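Local coordinates for protein translation initiation inhibitor (Streptococcus pyogenes, PDB 2EWC) that is of unknown function but belongs to the highly conserved YjgF family and has been named a putative translation initiation inhibitor, at residues Ile38-Glu50 with Asn75-Phe87. Residues are numbered along the deposited sequence; the frame is centred on the assembly and turned at random. Where two conformers were deposited one is given.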
# COMPACT_ATOMS: atom_id res chain seq x y z
N ILE B 38 -2.79 29.14 -29.14
CA ILE B 38 -3.06 28.97 -27.70
C ILE B 38 -2.29 29.95 -26.80
O ILE B 38 -2.90 30.56 -25.95
CB ILE B 38 -2.90 27.50 -27.21
CG1 ILE B 38 -3.29 27.39 -25.73
CG2 ILE B 38 -1.46 26.94 -27.52
CD1 ILE B 38 -4.79 27.66 -25.42
N GLU B 39 -0.98 30.10 -26.99
CA GLU B 39 -0.19 30.98 -26.11
C GLU B 39 -0.72 32.41 -26.16
O GLU B 39 -0.86 33.06 -25.12
CB GLU B 39 1.31 30.93 -26.47
CG GLU B 39 2.23 31.53 -25.42
CD GLU B 39 3.70 31.52 -25.86
OE1 GLU B 39 4.28 32.61 -26.03
OE2 GLU B 39 4.27 30.41 -26.08
N SER B 40 -1.04 32.88 -27.37
CA SER B 40 -1.56 34.24 -27.57
C SER B 40 -2.94 34.44 -26.96
O SER B 40 -3.25 35.54 -26.48
CB SER B 40 -1.59 34.59 -29.06
OG SER B 40 -0.33 34.38 -29.66
N GLN B 41 -3.78 33.40 -26.97
CA GLN B 41 -5.13 33.51 -26.40
C GLN B 41 -5.06 33.50 -24.90
O GLN B 41 -5.87 34.13 -24.25
CB GLN B 41 -6.07 32.41 -26.90
CG GLN B 41 -6.41 32.57 -28.36
CD GLN B 41 -7.59 31.75 -28.78
OE1 GLN B 41 -8.42 31.36 -27.96
NE2 GLN B 41 -7.69 31.50 -30.07
N ILE B 42 -4.08 32.78 -24.36
CA ILE B 42 -3.82 32.78 -22.93
C ILE B 42 -3.34 34.17 -22.48
O ILE B 42 -3.90 34.72 -21.52
CB ILE B 42 -2.83 31.67 -22.52
CG1 ILE B 42 -3.45 30.28 -22.77
CG2 ILE B 42 -2.44 31.84 -21.02
CD1 ILE B 42 -2.46 29.13 -22.74
N ASN B 43 -2.35 34.74 -23.17
CA ASN B 43 -1.95 36.14 -22.92
C ASN B 43 -3.08 37.15 -23.11
O ASN B 43 -3.20 38.08 -22.33
CB ASN B 43 -0.75 36.55 -23.77
CG ASN B 43 0.56 35.97 -23.25
OD1 ASN B 43 1.38 35.45 -24.02
ND2 ASN B 43 0.75 36.04 -21.94
N GLY B 44 -3.89 36.97 -24.14
CA GLY B 44 -5.05 37.80 -24.37
C GLY B 44 -6.05 37.69 -23.22
O GLY B 44 -6.61 38.69 -22.79
N ALA B 45 -6.29 36.49 -22.72
CA ALA B 45 -7.23 36.35 -21.63
C ALA B 45 -6.70 37.09 -20.39
O ALA B 45 -7.46 37.79 -19.72
CB ALA B 45 -7.47 34.91 -21.33
N PHE B 46 -5.41 36.94 -20.10
CA PHE B 46 -4.81 37.56 -18.92
C PHE B 46 -4.72 39.09 -19.06
O PHE B 46 -4.75 39.80 -18.05
CB PHE B 46 -3.43 36.98 -18.62
CG PHE B 46 -3.44 35.57 -18.05
CD1 PHE B 46 -4.45 35.14 -17.20
CD2 PHE B 46 -2.39 34.69 -18.33
CE1 PHE B 46 -4.44 33.85 -16.66
CE2 PHE B 46 -2.38 33.40 -17.78
CZ PHE B 46 -3.40 32.98 -16.95
N ASP B 47 -4.57 39.58 -20.30
CA ASP B 47 -4.64 41.03 -20.57
C ASP B 47 -6.03 41.57 -20.20
O ASP B 47 -6.12 42.67 -19.61
CB ASP B 47 -4.37 41.36 -22.04
CG ASP B 47 -2.91 41.14 -22.47
OD1 ASP B 47 -1.99 41.03 -21.61
OD2 ASP B 47 -2.67 41.11 -23.71
N GLU B 48 -7.11 40.85 -20.56
CA GLU B 48 -8.46 41.27 -20.15
C GLU B 48 -8.60 41.25 -18.63
O GLU B 48 -9.16 42.20 -18.05
CB GLU B 48 -9.58 40.43 -20.78
CG GLU B 48 -10.46 41.18 -21.84
CD GLU B 48 -11.98 40.80 -21.80
OE1 GLU B 48 -12.37 39.58 -21.76
OE2 GLU B 48 -12.80 41.75 -21.87
N MSE B 49 -8.10 40.18 -17.99
CA MSE B 49 -8.13 40.05 -16.54
C MSE B 49 -7.46 41.27 -15.87
O MSE B 49 -8.04 41.87 -14.95
CB MSE B 49 -7.49 38.73 -16.08
CG MSE B 49 -7.52 38.50 -14.57
SE MSE B 49 -6.95 36.87 -13.98
CE MSE B 49 -5.31 36.79 -14.64
N GLU B 50 -6.26 41.63 -16.35
CA GLU B 50 -5.55 42.82 -15.87
C GLU B 50 -6.33 44.11 -16.14
O GLU B 50 -6.35 45.01 -15.28
CB GLU B 50 -4.16 42.93 -16.50
CG GLU B 50 -3.18 41.87 -16.02
CD GLU B 50 -1.76 42.12 -16.47
OE1 GLU B 50 -1.53 42.30 -17.70
OE2 GLU B 50 -0.86 42.13 -15.59
N ASN B 75 -3.06 21.68 -22.92
CA ASN B 75 -2.36 22.96 -23.02
C ASN B 75 -2.03 23.61 -21.66
O ASN B 75 -1.47 24.70 -21.63
CB ASN B 75 -3.20 23.93 -23.85
CG ASN B 75 -3.14 23.65 -25.33
OD1 ASN B 75 -2.07 23.35 -25.89
ND2 ASN B 75 -4.28 23.77 -25.99
N ILE B 76 -2.38 22.97 -20.55
CA ILE B 76 -1.99 23.47 -19.22
C ILE B 76 -0.50 23.92 -19.13
O ILE B 76 -0.25 24.98 -18.59
CB ILE B 76 -2.33 22.48 -18.08
CG1 ILE B 76 -3.82 22.57 -17.71
CG2 ILE B 76 -1.53 22.76 -16.79
CD1 ILE B 76 -4.27 21.36 -16.93
N PRO B 77 0.47 23.11 -19.63
CA PRO B 77 1.87 23.60 -19.58
C PRO B 77 2.12 24.91 -20.34
O PRO B 77 3.01 25.68 -19.96
CB PRO B 77 2.69 22.46 -20.22
CG PRO B 77 1.82 21.25 -20.22
CD PRO B 77 0.37 21.75 -20.20
N VAL B 78 1.37 25.17 -21.42
CA VAL B 78 1.49 26.45 -22.12
C VAL B 78 1.04 27.54 -21.16
O VAL B 78 1.71 28.54 -21.02
CB VAL B 78 0.64 26.50 -23.42
CG1 VAL B 78 0.80 27.87 -24.14
CG2 VAL B 78 1.01 25.32 -24.38
N MSE B 79 -0.10 27.33 -20.49
CA MSE B 79 -0.59 28.32 -19.54
C MSE B 79 0.36 28.52 -18.36
O MSE B 79 0.55 29.64 -17.90
CB MSE B 79 -2.02 27.99 -19.04
CG MSE B 79 -2.58 29.03 -18.00
SE MSE B 79 -4.10 28.57 -17.12
CE MSE B 79 -3.52 27.08 -16.26
N GLU B 80 0.92 27.42 -17.86
CA GLU B 80 1.81 27.45 -16.70
C GLU B 80 3.06 28.29 -16.96
O GLU B 80 3.50 29.02 -16.05
CB GLU B 80 2.23 26.05 -16.29
CG GLU B 80 1.14 25.36 -15.48
CD GLU B 80 1.57 23.99 -14.99
OE1 GLU B 80 2.63 23.50 -15.43
OE2 GLU B 80 0.84 23.42 -14.17
N LYS B 81 3.61 28.18 -18.17
CA LYS B 81 4.74 29.02 -18.61
C LYS B 81 4.37 30.51 -18.57
O LYS B 81 5.14 31.34 -18.11
CB LYS B 81 5.21 28.63 -20.03
CG LYS B 81 6.31 29.55 -20.58
CD LYS B 81 6.71 29.26 -22.06
CE LYS B 81 7.83 30.23 -22.49
NZ LYS B 81 8.24 30.15 -23.93
N MSE B 82 3.18 30.82 -19.08
CA MSE B 82 2.70 32.19 -19.16
C MSE B 82 2.38 32.77 -17.77
O MSE B 82 2.58 33.96 -17.52
CB MSE B 82 1.46 32.24 -20.05
CG MSE B 82 1.58 33.17 -21.24
SE MSE B 82 3.09 33.03 -22.27
CE MSE B 82 4.39 33.40 -21.16
N ILE B 83 1.87 31.92 -16.89
CA ILE B 83 1.61 32.29 -15.50
C ILE B 83 2.92 32.70 -14.80
O ILE B 83 2.99 33.75 -14.15
CB ILE B 83 0.90 31.14 -14.76
CG1 ILE B 83 -0.58 31.10 -15.18
CG2 ILE B 83 1.01 31.32 -13.22
CD1 ILE B 83 -1.34 29.89 -14.63
N LYS B 84 3.96 31.89 -14.98
CA LYS B 84 5.22 32.13 -14.31
C LYS B 84 5.85 33.44 -14.78
O LYS B 84 6.39 34.18 -13.97
CB LYS B 84 6.16 30.92 -14.42
CG LYS B 84 5.59 29.75 -13.61
CD LYS B 84 6.54 28.62 -13.42
CE LYS B 84 6.30 27.53 -14.42
NZ LYS B 84 7.54 26.69 -14.52
N GLU B 85 5.67 33.77 -16.05
CA GLU B 85 6.14 35.05 -16.60
C GLU B 85 5.32 36.28 -16.17
O GLU B 85 5.86 37.37 -16.02
CB GLU B 85 6.22 34.97 -18.13
CG GLU B 85 7.31 34.00 -18.66
CD GLU B 85 7.34 33.92 -20.20
OE1 GLU B 85 6.60 34.73 -20.83
OE2 GLU B 85 8.09 33.08 -20.77
N ARG B 86 4.02 36.10 -15.96
CA ARG B 86 3.14 37.24 -15.67
C ARG B 86 2.75 37.47 -14.20
O ARG B 86 2.44 38.61 -13.82
CB ARG B 86 1.91 37.21 -16.57
CG ARG B 86 2.33 37.44 -18.01
CD ARG B 86 1.15 37.48 -18.89
NE ARG B 86 0.37 38.69 -18.67
CZ ARG B 86 -0.50 39.16 -19.54
NH1 ARG B 86 -0.69 38.52 -20.69
NH2 ARG B 86 -1.18 40.25 -19.26
N PHE B 87 2.77 36.41 -13.40
CA PHE B 87 2.40 36.48 -11.97
C PHE B 87 3.60 36.64 -11.01
O PHE B 87 3.42 36.94 -9.83
CB PHE B 87 1.58 35.25 -11.55
CG PHE B 87 0.16 35.28 -12.02
CD1 PHE B 87 -0.16 35.01 -13.35
CD2 PHE B 87 -0.87 35.55 -11.11
CE1 PHE B 87 -1.49 35.00 -13.78
CE2 PHE B 87 -2.21 35.56 -11.52
CZ PHE B 87 -2.53 35.28 -12.86
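F46 and R86 interlock the two helices of this alpha+beta fold of the YjgF family, which lie side by side on one face of its mixed sheet; the axes of segments 38-50 and 76-87 approach to 9.6 Å and cross at -47°. Each is a knob in a hole of the partner helix: F46 sits among M79, I83, R86 and F87, and R86 among N43, F46, D47 and E50. With CG anti to the carbonyl carbon, the F46 ring reaches between the helices to touch M66 of strand 63-70. F87 turns its edge to the face of F46 in a T-shaped pair, planes at 79°, CE1 lying over the ring centre; M49 CE packs 3.6 Å from F87 CZ. Where the helices draw closest, I42 CD1 packs against both V78 CG1 and M79 CB, while V78 CG1 also lies 3.8 Å from E39 CA. The E39 and M82 side chains cross at about a right angle, E39 CG 3.6 Å from M82 SE. At the outer side the R86 chain bends at chi3 (71°), laying one guanidinium face on F46 CB and leaving its edge to three acceptors. NH1 bonds weakly to the backbone O of N43, a carbonyl that also accepts the helical N-H of D47. The two carboxylates share NH2, and the guanidinium's charge probably offsets the repulsion between them: D47 OD1 is met on its anti side at 2.6 Å, whereas NH2 approaches E50 OE1, also at 2.6 Å, from above the carboxylate plane.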